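Local atomic coordinates of competence damage-inducible protein A (Klebsiella pneumoniae subsp. pneumoniae MGH 78578, PDB entry 5V01), a protein that is of unknown function but belongs to the CinA family, some members of which are nicotinamide mononucleotide deamidases. Residues Phe65-Lys70 and His84-Glu89; Asn72-Arg77 and Ser97-Leu102; Glu79-His84 and Glu89-Glu94; Gly113-Glu118 and Thr152-Ala157. All blocks are in the same frame, centred on the assembly; numbering follows the deposited sequence.

In the fold
Contacts 1, 2 and 3 interlock around helices 67-74, 78-84 and 89-103, which all sit on one side of the central sheet. Contact 1 is about 7 Å from contact 3 and 12 Å from contact 2, centre to centre. Glu94 OE1 lies 2.9 Å from Arg77 N, a probable hydrogen bond that joins contacts 2 and 3. Contact 4 belongs to the other face of the sheet and meets contact 1 through Val87 CB, 3.5 Å from Tyr114 CE2. The side chain of Ala115 in contact 4 is about 8 Å from a bound sodium ion, and that of Lys70 in contact 1 about 12 Å from a bound sodium ion. Contacts 1 and 2 also touch the second subunit.

Contact 1 (Phe65-Lys70 and His84-Glu89); sequences FSDEAK and HSAVSE
The methyl of Ala86 carries the direct packing between 84-89 and the start of helix 67-74. It points at the helix and meets two side chains there. Asp67 OD1 comes to 3.4 Å from Ala86 CB, while Lys70 presents its aliphatic shaft, with CE 4.0 Å from Ala86 CB. The lysine chain runs extended to CE and then bends (chi4 74°), which turns NZ back toward the strand end. There NZ is held mainly by Thr64 O and Ser38 OG, with a weak additional bond to Ser66 O. On this side the charged tip is therefore buried and satisfied by oxygen atoms.

On the looser side a water joins the two segments alongside the direct touch of Asp67 on Ala86: it donates to Asp67 OD1 at 3.0 Å and accepts from Ala86 N at 2.8 Å. The segment 84-89 is the turn joining two helices, and serine side chains brace it. Ser85, at positive phi (74°), forms an ST turn: its OG accepts from Val87 N at 3.1 Å and donates to His84 O at 2.6 Å. Ser88 OG in turn donates to Ser85 O at 2.8 Å and caps helix 89-103 by accepting from Cys91 N. At the start of the other segment, turned away from 84-89, Ser66 is the N-cap of helix 67-74: its OG accepts from Ala69 N at 2.9 Å and also bonds Asp59 of the second subunit.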
loop_
_atom_site.group_PDB
_atom_site.type_symbol
_atom_site.label_atom_id
_atom_site.label_comp_id
_atom_site.label_asym_id
_atom_site.label_seq_id
_atom_site.Cartn_x
_atom_site.Cartn_y
_atom_site.Cartn_z
ATOM N N PHE A 65 8.143 -4.812 2.531
ATOM C CA PHE A 65 8.586 -4.562 3.918
ATOM C C PHE A 65 9.953 -5.160 4.277
ATOM O O PHE A 65 10.538 -4.771 5.280
ATOM C CB PHE A 65 7.479 -5.021 4.883
ATOM C CG PHE A 65 7.507 -4.364 6.223
ATOM C CD1 PHE A 65 7.025 -3.072 6.363
ATOM C CD2 PHE A 65 7.972 -5.043 7.356
ATOM C CE1 PHE A 65 7.030 -2.446 7.595
ATOM C CE2 PHE A 65 7.978 -4.418 8.593
ATOM C CZ PHE A 65 7.503 -3.116 8.709
ATOM N N SER A 66 10.439 -6.095 3.459
ATOM C CA SER A 66 11.673 -6.833 3.675
ATOM C C SER A 66 12.614 -6.621 2.472
ATOM O O SER A 66 12.187 -6.206 1.395
ATOM C CB SER A 66 11.389 -8.317 3.811
ATOM O OG SER A 66 10.958 -8.819 2.553
ATOM N N ASP A 67 13.869 -7.029 2.640
ATOM C CA ASP A 67 14.834 -6.998 1.551
ATOM C C ASP A 67 14.364 -7.929 0.438
ATOM O O ASP A 67 14.422 -7.586 -0.746
ATOM C CB ASP A 67 16.236 -7.417 2.033
ATOM C CG ASP A 67 16.938 -6.372 2.901
ATOM O OD1 ASP A 67 16.357 -5.337 3.237
ATOM O OD2 ASP A 67 18.122 -6.611 3.264
ATOM N N GLU A 68 13.884 -9.127 0.806
ATOM C CA GLU A 68 13.429 -10.069 -0.196
ATOM C C GLU A 68 12.250 -9.542 -1.020
ATOM O O GLU A 68 12.192 -9.748 -2.237
ATOM C CB GLU A 68 13.097 -11.415 0.463
ATOM C CG GLU A 68 12.627 -12.441 -0.533
ATOM C CD GLU A 68 12.354 -13.796 0.083
ATOM O OE1 GLU A 68 12.457 -13.984 1.312
ATOM O OE2 GLU A 68 12.016 -14.703 -0.703
ATOM N N ALA A 69 11.309 -8.850 -0.357
ATOM C CA ALA A 69 10.181 -8.270 -1.103
ATOM C C ALA A 69 10.668 -7.197 -2.089
ATOM O O ALA A 69 10.132 -7.069 -3.191
ATOM C CB ALA A 69 9.127 -7.718 -0.164
ATOM N N LYS A 70 11.676 -6.416 -1.668
ATOM C CA LYS A 70 12.238 -5.418 -2.560
ATOM C C LYS A 70 12.889 -6.059 -3.821
ATOM O O LYS A 70 12.710 -5.555 -4.952
ATOM C CB LYS A 70 13.225 -4.536 -1.793
ATOM C CG LYS A 70 12.531 -3.621 -0.774
ATOM C CD LYS A 70 13.526 -2.840 0.080
ATOM C CE LYS A 70 12.810 -2.006 1.109
ATOM N NZ LYS A 70 12.274 -2.816 2.227
ATOM N N HIS A 84 24.656 -1.408 0.874
ATOM C CA HIS A 84 24.080 -0.136 1.348
ATOM C C HIS A 84 22.930 -0.287 2.343
ATOM O O HIS A 84 22.616 0.681 3.019
ATOM C CB HIS A 84 23.617 0.722 0.161
ATOM C CG HIS A 84 24.699 1.028 -0.831
ATOM N ND1 HIS A 84 25.623 2.027 -0.632
ATOM C CD2 HIS A 84 24.961 0.509 -2.054
ATOM C CE1 HIS A 84 26.440 2.076 -1.670
ATOM N NE2 HIS A 84 26.060 1.169 -2.548
ATOM N N SER A 85 22.331 -1.485 2.426
ATOM C CA SER A 85 21.117 -1.756 3.195
ATOM C C SER A 85 19.894 -1.182 2.500
ATOM O O SER A 85 19.997 -0.386 1.566
ATOM C CB SER A 85 21.177 -1.250 4.645
ATOM O OG SER A 85 20.733 0.092 4.756
ATOM N N ALA A 86 18.731 -1.599 2.981
ATOM C CA ALA A 86 17.482 -1.093 2.448
ATOM C C ALA A 86 17.210 0.374 2.804
ATOM O O ALA A 86 16.418 1.031 2.112
ATOM C CB ALA A 86 16.331 -1.950 2.912
ATOM N N VAL A 87 17.830 0.876 3.872
ATOM C CA VAL A 87 17.664 2.278 4.279
ATOM C C VAL A 87 18.881 3.016 3.773
ATOM O O VAL A 87 19.891 3.159 4.461
ATOM C CB VAL A 87 17.440 2.409 5.792
ATOM C CG1 VAL A 87 17.324 3.876 6.205
ATOM C CG2 VAL A 87 16.184 1.668 6.203
ATOM N N SER A 88 18.775 3.438 2.526
ATOM C CA SER A 88 19.890 4.042 1.812
ATOM C C SER A 88 19.395 4.763 0.580
ATOM O O SER A 88 18.317 4.475 0.030
ATOM C CB SER A 88 20.910 2.970 1.394
ATOM O OG SER A 88 20.369 2.083 0.406
ATOM N N GLU A 89 20.199 5.719 0.146
ATOM C CA GLU A 89 19.983 6.372 -1.134
ATOM C C GLU A 89 19.879 5.370 -2.294
ATOM O O GLU A 89 18.973 5.456 -3.112
ATOM C CB GLU A 89 21.103 7.374 -1.412
ATOM C CG GLU A 89 20.837 8.206 -2.647
ATOM C CD GLU A 89 21.879 9.263 -2.924
ATOM O OE1 GLU A 89 23.070 8.974 -2.785
ATOM O OE2 GLU A 89 21.496 10.367 -3.330
HETATM O O HOH W 1 18.636 -3.874 4.567
#

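Contact 2 (Asn72-Arg77 and Ser97-Leu102); sequences NVLQVR and SGILAL
Leu74 and Gly98 bring two helical backbones unusually close, with 4.6 Å between Leu74 CA and Gly98 CA. Helix 67-74 finishes here: Gln75 departs from helical geometry with a positive phi of 58°, and the carbonyl of Leu74 is directed at the flank of helix 89-103. Gly98 has no side chain on the face turned to that carbonyl, so its CA approaches Leu74 O to 3.6 Å in a CA-H...O contact with an angle of 146° at the hydrogen. No conventional hydrogen bond links the two segments.

Among the side chains, Leu74 does the reaching. Its CG stands beside the backbone N (chi1 -61°), and from there the CD2 branch reaches past Gly98 to the following residue, 3.7 Å from Ile99 N and 3.9 Å from Ile99 CB. Leu74 and Ile99 run alongside each other and point the same way, onto the sheet: both pack on Val62 of strand 58-64 and on Ala36 of strand 33-37. Two helices thus share one sheet face, as in a layered alpha/beta fold. At the outer end Leu102 packs against Asn72 of the second subunit, and Asn72 ND2 bonds Leu102 O of that subunit. With one CA-H...O contact and otherwise apolar packing, the join between the helices depends on close fit more than on directional polar bonds.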
loop_
_atom_site.group_PDB
_atom_site.type_symbol
_atom_site.label_atom_id
_atom_site.label_comp_id
_atom_site.label_asym_id
_atom_site.label_seq_id
_atom_site.Cartn_x
_atom_site.Cartn_y
_atom_site.Cartn_z
ATOM N N ASN A 72 12.133 -9.110 -5.022
ATOM C CA ASN A 72 11.095 -9.850 -5.757
ATOM C C ASN A 72 10.169 -8.920 -6.565
ATOM O O ASN A 72 9.930 -9.107 -7.747
ATOM C CB ASN A 72 10.278 -10.683 -4.745
ATOM C CG ASN A 72 9.185 -11.502 -5.385
ATOM O OD1 ASN A 72 9.379 -12.055 -6.465
ATOM N ND2 ASN A 72 8.012 -11.564 -4.724
ATOM N N VAL A 73 9.653 -7.898 -5.890
ATOM C CA VAL A 73 8.624 -7.053 -6.474
ATOM C C VAL A 73 9.201 -5.912 -7.325
ATOM O O VAL A 73 8.620 -5.522 -8.326
ATOM C CB VAL A 73 7.709 -6.487 -5.360
ATOM C CG1 VAL A 73 6.643 -5.564 -5.948
ATOM C CG2 VAL A 73 7.072 -7.628 -4.587
ATOM N N LEU A 74 10.342 -5.382 -6.890
ATOM C CA LEU A 74 10.913 -4.163 -7.486
ATOM C C LEU A 74 12.262 -4.327 -8.169
ATOM O O LEU A 74 12.799 -3.343 -8.689
ATOM C CB LEU A 74 10.990 -3.062 -6.427
ATOM C CG LEU A 74 9.640 -2.636 -5.836
ATOM C CD1 LEU A 74 9.897 -1.702 -4.674
ATOM C CD2 LEU A 74 8.756 -2.015 -6.903
ATOM N N GLN A 75 12.787 -5.551 -8.197
ATOM C CA GLN A 75 14.079 -5.880 -8.830
ATOM C C GLN A 75 15.221 -5.072 -8.227
ATOM O O GLN A 75 16.229 -4.818 -8.878
ATOM C CB GLN A 75 14.045 -5.738 -10.351
ATOM C CG GLN A 75 13.046 -6.640 -11.040
ATOM C CD GLN A 75 11.644 -6.109 -10.970
ATOM O OE1 GLN A 75 11.406 -4.922 -11.213
ATOM N NE2 GLN A 75 10.699 -6.976 -10.612
ATOM N N VAL A 76 15.119 -4.732 -6.945
ATOM C CA VAL A 76 16.259 -4.111 -6.253
ATOM C C VAL A 76 17.366 -5.165 -6.261
ATOM O O VAL A 76 17.126 -6.335 -5.998
ATOM C CB VAL A 76 15.878 -3.652 -4.827
ATOM C CG1 VAL A 76 17.100 -3.153 -4.073
ATOM C CG2 VAL A 76 14.804 -2.559 -4.876
ATOM N N ARG A 77 18.581 -4.730 -6.572
ATOM C CA ARG A 77 19.726 -5.649 -6.661
ATOM C C ARG A 77 20.126 -6.172 -5.299
ATOM O O ARG A 77 20.258 -5.410 -4.344
ATOM C CB ARG A 77 20.938 -4.955 -7.248
ATOM C CG ARG A 77 20.756 -4.490 -8.657
ATOM C CD ARG A 77 22.045 -3.792 -9.057
ATOM N NE ARG A 77 22.006 -3.363 -10.442
ATOM C CZ ARG A 77 22.950 -2.624 -11.028
ATOM N NH1 ARG A 77 24.009 -2.234 -10.341
ATOM N NH2 ARG A 77 22.828 -2.300 -12.302
ATOM N N SER A 97 12.811 3.352 -9.352
ATOM C CA SER A 97 12.891 2.898 -10.734
ATOM C C SER A 97 12.028 1.659 -10.984
ATOM O O SER A 97 11.351 1.568 -12.030
ATOM C CB SER A 97 14.344 2.596 -11.118
ATOM O OG SER A 97 15.124 3.753 -11.043
ATOM N N GLY A 98 12.056 0.720 -10.042
ATOM C CA GLY A 98 11.288 -0.492 -10.199
ATOM C C GLY A 98 9.797 -0.236 -10.242
ATOM O O GLY A 98 9.093 -0.793 -11.086
ATOM N N ILE A 99 9.308 0.630 -9.357
ATOM C CA ILE A 99 7.864 0.924 -9.356
ATOM C C ILE A 99 7.443 1.813 -10.512
ATOM O O ILE A 99 6.359 1.625 -11.083
ATOM C CB ILE A 99 7.412 1.442 -7.977
ATOM C CG1 ILE A 99 5.878 1.381 -7.829
ATOM C CG2 ILE A 99 7.894 2.858 -7.692
ATOM C CD1 ILE A 99 5.232 0.033 -8.047
ATOM N N LEU A 100 8.320 2.738 -10.926
ATOM C CA LEU A 100 8.006 3.557 -12.103
ATOM C C LEU A 100 7.773 2.638 -13.309
ATOM O O LEU A 100 6.803 2.829 -14.044
ATOM C CB LEU A 100 9.134 4.547 -12.401
ATOM C CG LEU A 100 8.834 5.634 -13.416
ATOM C CD1 LEU A 100 8.021 6.741 -12.779
ATOM C CD2 LEU A 100 10.134 6.198 -13.985
ATOM N N ALA A 101 8.664 1.649 -13.496
ATOM C CA ALA A 101 8.571 0.701 -14.607
ATOM C C ALA A 101 7.318 -0.176 -14.497
ATOM O O ALA A 101 6.605 -0.351 -15.484
ATOM C CB ALA A 101 9.817 -0.162 -14.678
ATOM N N LEU A 102 7.058 -0.737 -13.314
ATOM C CA LEU A 102 5.904 -1.599 -13.134
ATOM C C LEU A 102 4.601 -0.864 -13.431
ATOM O O LEU A 102 3.731 -1.396 -14.132
ATOM C CB LEU A 102 5.904 -2.162 -11.721
ATOM C CG LEU A 102 4.733 -3.075 -11.315
ATOM C CD1 LEU A 102 4.653 -4.336 -12.176
ATOM C CD2 LEU A 102 4.824 -3.507 -9.859
#

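Contact 3 (Glu79-His84 and Glu89-Glu94); sequences ETLAVH and EACVQE
Thr80 and Glu94 approach from opposite directions, and their polar ends meet in a short hydrogen bond. Thr80 OG1 donates to Glu94 OE2 at 2.6 Å, arriving on the syn side but 32° out of the carboxylate plane. The glutamate chain is extended beyond CG, which carries its carboxylate across the gap between the helices. Its other oxygen, OE1, accepts from Arg77 N just ahead of helix 78-84, so both oxygens are engaged near that helix's amino end, where the negative charge is probably favoured.

The second branch of Thr80 faces the neighbouring helix: CG2 lies anti to the backbone N and rests 3.7 Å from Ala90 CB. That same methyl of Ala90 also sits over one face of the His84 ring, a CH-pi contact of 4.2 Å from CB to the ring centroid, 25° off the normal. Val83 CG1 covers the opposite face of the imidazole. On the inner flank, Leu81 CD2 touches Cys91 SG at 4.0 Å.

The segment axes come within 9.4 Å of each other and run at 157°, nearly antiparallel. With a four-residue connection between them, helices 78-84 and 89-103 form an alpha hairpin.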
loop_
_atom_site.group_PDB
_atom_site.type_symbol
_atom_site.label_atom_id
_atom_site.label_comp_id
_atom_site.label_asym_id
_atom_site.label_seq_id
_atom_site.Cartn_x
_atom_site.Cartn_y
_atom_site.Cartn_z
ATOM N N GLU A 79 23.061 -7.045 -4.431
ATOM C CA GLU A 79 24.304 -6.349 -4.178
ATOM C C GLU A 79 24.093 -4.974 -3.534
ATOM O O GLU A 79 24.823 -4.580 -2.627
ATOM C CB GLU A 79 25.049 -6.239 -5.512
ATOM C CG GLU A 79 25.397 -7.599 -6.115
ATOM C CD GLU A 79 24.211 -8.454 -6.596
ATOM O OE1 GLU A 79 23.176 -7.921 -7.146
ATOM O OE2 GLU A 79 24.365 -9.706 -6.427
ATOM N N THR A 80 23.078 -4.259 -4.001
ATOM C CA THR A 80 22.735 -2.941 -3.454
ATOM C C THR A 80 22.323 -3.048 -1.992
ATOM O O THR A 80 22.765 -2.277 -1.132
ATOM C CB THR A 80 21.642 -2.276 -4.289
ATOM O OG1 THR A 80 22.139 -2.088 -5.619
ATOM C CG2 THR A 80 21.228 -0.943 -3.682
ATOM N N LEU A 81 21.467 -4.020 -1.717
ATOM C CA LEU A 81 21.025 -4.235 -0.355
ATOM C C LEU A 81 22.159 -4.714 0.545
ATOM O O LEU A 81 22.262 -4.256 1.679
ATOM C CB LEU A 81 19.862 -5.207 -0.317
ATOM C CG LEU A 81 18.587 -4.639 -0.947
ATOM C CD1 LEU A 81 17.642 -5.745 -1.373
ATOM C CD2 LEU A 81 17.880 -3.652 -0.034
ATOM N N ALA A 82 23.036 -5.579 0.026
ATOM C CA ALA A 82 24.162 -6.074 0.835
ATOM C C ALA A 82 25.130 -4.956 1.257
ATOM O O ALA A 82 25.517 -4.880 2.428
ATOM C CB ALA A 82 24.916 -7.166 0.086
ATOM N N VAL A 83 25.474 -4.079 0.305
ATOM C CA VAL A 83 26.453 -3.007 0.526
ATOM C C VAL A 83 25.855 -1.824 1.281
ATOM O O VAL A 83 26.460 -1.323 2.232
ATOM C CB VAL A 83 27.086 -2.535 -0.817
ATOM C CG1 VAL A 83 27.973 -1.316 -0.624
ATOM C CG2 VAL A 83 27.912 -3.658 -1.457
ATOM N N HIS A 84 24.656 -1.408 0.874
ATOM C CA HIS A 84 24.080 -0.136 1.348
ATOM C C HIS A 84 22.930 -0.287 2.343
ATOM O O HIS A 84 22.616 0.681 3.019
ATOM C CB HIS A 84 23.617 0.722 0.161
ATOM C CG HIS A 84 24.699 1.028 -0.831
ATOM N ND1 HIS A 84 25.623 2.027 -0.632
ATOM C CD2 HIS A 84 24.961 0.509 -2.054
ATOM C CE1 HIS A 84 26.440 2.076 -1.670
ATOM N NE2 HIS A 84 26.060 1.169 -2.548
ATOM N N GLU A 89 20.199 5.719 0.146
ATOM C CA GLU A 89 19.983 6.372 -1.134
ATOM C C GLU A 89 19.879 5.370 -2.294
ATOM O O GLU A 89 18.973 5.456 -3.112
ATOM C CB GLU A 89 21.103 7.374 -1.412
ATOM C CG GLU A 89 20.837 8.206 -2.647
ATOM C CD GLU A 89 21.879 9.263 -2.924
ATOM O OE1 GLU A 89 23.070 8.974 -2.785
ATOM O OE2 GLU A 89 21.496 10.367 -3.330
ATOM N N ALA A 90 20.816 4.422 -2.375
ATOM C CA ALA A 90 20.834 3.490 -3.492
ATOM C C ALA A 90 19.575 2.632 -3.548
ATOM O O ALA A 90 19.020 2.393 -4.618
ATOM C CB ALA A 90 22.068 2.609 -3.433
ATOM N N CYS A 91 19.100 2.207 -2.385
ATOM C CA CYS A 91 17.884 1.398 -2.355
ATOM C C CYS A 91 16.666 2.190 -2.799
ATOM O O CYS A 91 15.903 1.704 -3.633
ATOM C CB CYS A 91 17.634 0.834 -0.986
ATOM S SG CYS A 91 16.145 -0.213 -0.949
ATOM N N VAL A 92 16.471 3.397 -2.266
ATOM C CA VAL A 92 15.287 4.163 -2.680
ATOM C C VAL A 92 15.353 4.527 -4.166
ATOM O O VAL A 92 14.331 4.569 -4.845
ATOM C CB VAL A 92 14.941 5.395 -1.785
ATOM C CG1 VAL A 92 14.443 4.942 -0.424
ATOM C CG2 VAL A 92 16.065 6.419 -1.701
ATOM N N GLN A 93 16.565 4.786 -4.691
ATOM C CA GLN A 93 16.693 4.977 -6.150
ATOM C C GLN A 93 16.172 3.758 -6.906
ATOM O O GLN A 93 15.355 3.888 -7.819
ATOM C CB GLN A 93 18.140 5.253 -6.562
ATOM C CG GLN A 93 18.629 6.614 -6.162
ATOM C CD GLN A 93 20.122 6.789 -6.300
ATOM O OE1 GLN A 93 20.895 5.834 -6.177
ATOM N NE2 GLN A 93 20.535 8.014 -6.549
ATOM N N GLU A 94 16.644 2.572 -6.524
ATOM C CA GLU A 94 16.240 1.364 -7.233
ATOM C C GLU A 94 14.760 1.028 -7.020
ATOM O O GLU A 94 14.085 0.567 -7.947
ATOM C CB GLU A 94 17.139 0.186 -6.866
ATOM C CG GLU A 94 18.562 0.349 -7.403
ATOM C CD GLU A 94 19.449 -0.839 -7.130
ATOM O OE1 GLU A 94 18.936 -1.896 -6.798
ATOM O OE2 GLU A 94 20.683 -0.740 -7.271
#

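Contact 4 (Gly113-Glu118 and Thr152-Ala157); sequences GYAGPE and TVVAKA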
loop_
_atom_site.group_PDB
_atom_site.type_symbol
_atom_site.label_atom_id
_atom_site.label_comp_id
_atom_site.label_asym_id
_atom_site.label_seq_id
_atom_site.Cartn_x
_atom_site.Cartn_y
_atom_site.Cartn_z
ATOM N N GLY A 113 12.899 3.544 5.508
ATOM C CA GLY A 113 13.465 4.060 6.736
ATOM C C GLY A 113 13.329 3.111 7.900
ATOM O O GLY A 113 12.864 1.973 7.760
ATOM N N TYR A 114 13.796 3.594 9.048
ATOM C CA TYR A 114 13.617 2.935 10.340
ATOM C C TYR A 114 12.628 3.792 11.120
ATOM O O TYR A 114 12.988 4.863 11.615
ATOM C CB TYR A 114 14.940 2.806 11.115
ATOM C CG TYR A 114 15.967 1.979 10.405
ATOM C CD1 TYR A 114 15.802 0.592 10.260
ATOM C CD2 TYR A 114 17.108 2.576 9.853
ATOM C CE1 TYR A 114 16.741 -0.164 9.586
ATOM C CE2 TYR A 114 18.056 1.818 9.184
ATOM C CZ TYR A 114 17.860 0.457 9.045
ATOM O OH TYR A 114 18.794 -0.302 8.383
ATOM N N ALA A 115 11.377 3.342 11.200
ATOM C CA ALA A 115 10.341 4.099 11.909
ATOM C C ALA A 115 10.485 3.972 13.414
ATOM O O ALA A 115 10.129 4.890 14.140
ATOM C CB ALA A 115 8.952 3.667 11.460
ATOM N N GLY A 116 11.021 2.837 13.877
ATOM C CA GLY A 116 11.301 2.619 15.292
ATOM C C GLY A 116 10.474 1.502 15.908
ATOM O O GLY A 116 9.613 0.916 15.230
ATOM N N PRO A 117 10.714 1.186 17.187
ATOM C CA PRO A 117 11.672 1.894 18.060
ATOM C C PRO A 117 13.153 1.632 17.769
ATOM O O PRO A 117 13.997 2.458 18.122
ATOM C CB PRO A 117 11.328 1.354 19.455
ATOM C CG PRO A 117 10.778 -0.007 19.202
ATOM C CD PRO A 117 10.029 0.088 17.901
ATOM N N GLU A 118 13.459 0.505 17.131
ATOM C CA GLU A 118 14.851 0.114 16.861
ATOM C C GLU A 118 15.392 0.770 15.591
ATOM O O GLU A 118 14.639 1.068 14.649
ATOM C CB GLU A 118 15.015 -1.422 16.810
ATOM C CG GLU A 118 14.546 -2.144 15.541
ATOM C CD GLU A 118 13.073 -2.522 15.555
ATOM O OE1 GLU A 118 12.258 -1.788 16.156
ATOM O OE2 GLU A 118 12.727 -3.560 14.950
ATOM N N THR A 152 4.229 8.092 14.787
ATOM C CA THR A 152 4.536 9.497 14.506
ATOM C C THR A 152 5.524 9.661 13.342
ATOM O O THR A 152 5.313 10.487 12.427
ATOM C CB THR A 152 5.058 10.195 15.788
ATOM O OG1 THR A 152 4.018 10.183 16.770
ATOM C CG2 THR A 152 5.494 11.609 15.514
ATOM N N VAL A 153 6.602 8.878 13.371
ATOM C CA VAL A 153 7.587 8.908 12.291
ATOM C C VAL A 153 6.899 8.587 10.955
ATOM O O VAL A 153 7.127 9.269 9.943
ATOM C CB VAL A 153 8.809 7.970 12.535
ATOM C CG1 VAL A 153 9.682 7.855 11.298
ATOM C CG2 VAL A 153 9.638 8.452 13.720
ATOM N N VAL A 154 6.073 7.547 10.943
ATOM C CA VAL A 154 5.374 7.190 9.713
ATOM C C VAL A 154 4.514 8.351 9.194
ATOM O O VAL A 154 4.542 8.678 8.007
ATOM C CB VAL A 154 4.556 5.883 9.911
ATOM C CG1 VAL A 154 3.570 5.655 8.783
ATOM C CG2 VAL A 154 5.484 4.679 10.069
ATOM N N ALA A 155 3.731 8.963 10.078
ATOM C CA ALA A 155 2.831 10.045 9.662
ATOM C C ALA A 155 3.653 11.238 9.134
ATOM O O ALA A 155 3.317 11.831 8.115
ATOM C CB ALA A 155 1.931 10.475 10.812
ATOM N N LYS A 156 4.743 11.559 9.828
ATOM C CA LYS A 156 5.632 12.641 9.375
ATOM C C LYS A 156 6.255 12.357 8.018
ATOM O O LYS A 156 6.408 13.252 7.188
ATOM C CB LYS A 156 6.728 12.889 10.404
ATOM C CG LYS A 156 6.239 13.587 11.671
ATOM C CD LYS A 156 7.359 13.687 12.692
ATOM C CE LYS A 156 6.947 14.528 13.893
ATOM N NZ LYS A 156 8.031 14.582 14.902
ATOM N N ALA A 157 6.648 11.108 7.804
ATOM C CA ALA A 157 7.298 10.735 6.555
ATOM C C ALA A 157 6.327 10.792 5.386
ATOM O O ALA A 157 6.655 11.269 4.314
ATOM C CB ALA A 157 7.888 9.337 6.674
#
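Ala115 packs on Val153 and Val154 where the loop after strand 107-113 passes helix 150-169. This is loop-on-helix packing in a three-layer alpha/beta/alpha sandwich: Val153 and Ala157 lie on Val129 and Phe131 of strand 128-135, whereas helix 89-103 covers the reverse face of that strand through Trp130 and Ala132.

The apolar contacts centre on the methyl of Ala115, which points at the helix between the two valines. Its CB is 3.9 Å from Val154 CG2 and 4.3 Å from Val153 CG1. Both valines place CG1 anti to the backbone N (chi1 170° in Val153), yet they offer different methyls to the alanine CB.

Polar atoms take part only as packing surfaces. Ala115 O lies against the other branch of Val153, 3.6 Å from CG2, and no hydrogen bond joins the two segments.

Backbone constraints shape the loop itself. Tyr114 is tied by backbone hydrogen bonds to Gly127 and Thr128, which fixes the entry to the turn. Gly116 adopts a positive phi of 115°, and the peptide between Gly116 and Pro117 is cis, so the chain turns away from the helix directly after Ala115.

Tyr114 has its side chain directed away from helix 150-169 and packs on Val87 instead, whereas the backbone of the next residue stays close to the helix, with Ala115 CA 3.9 Å from Val153 CG1.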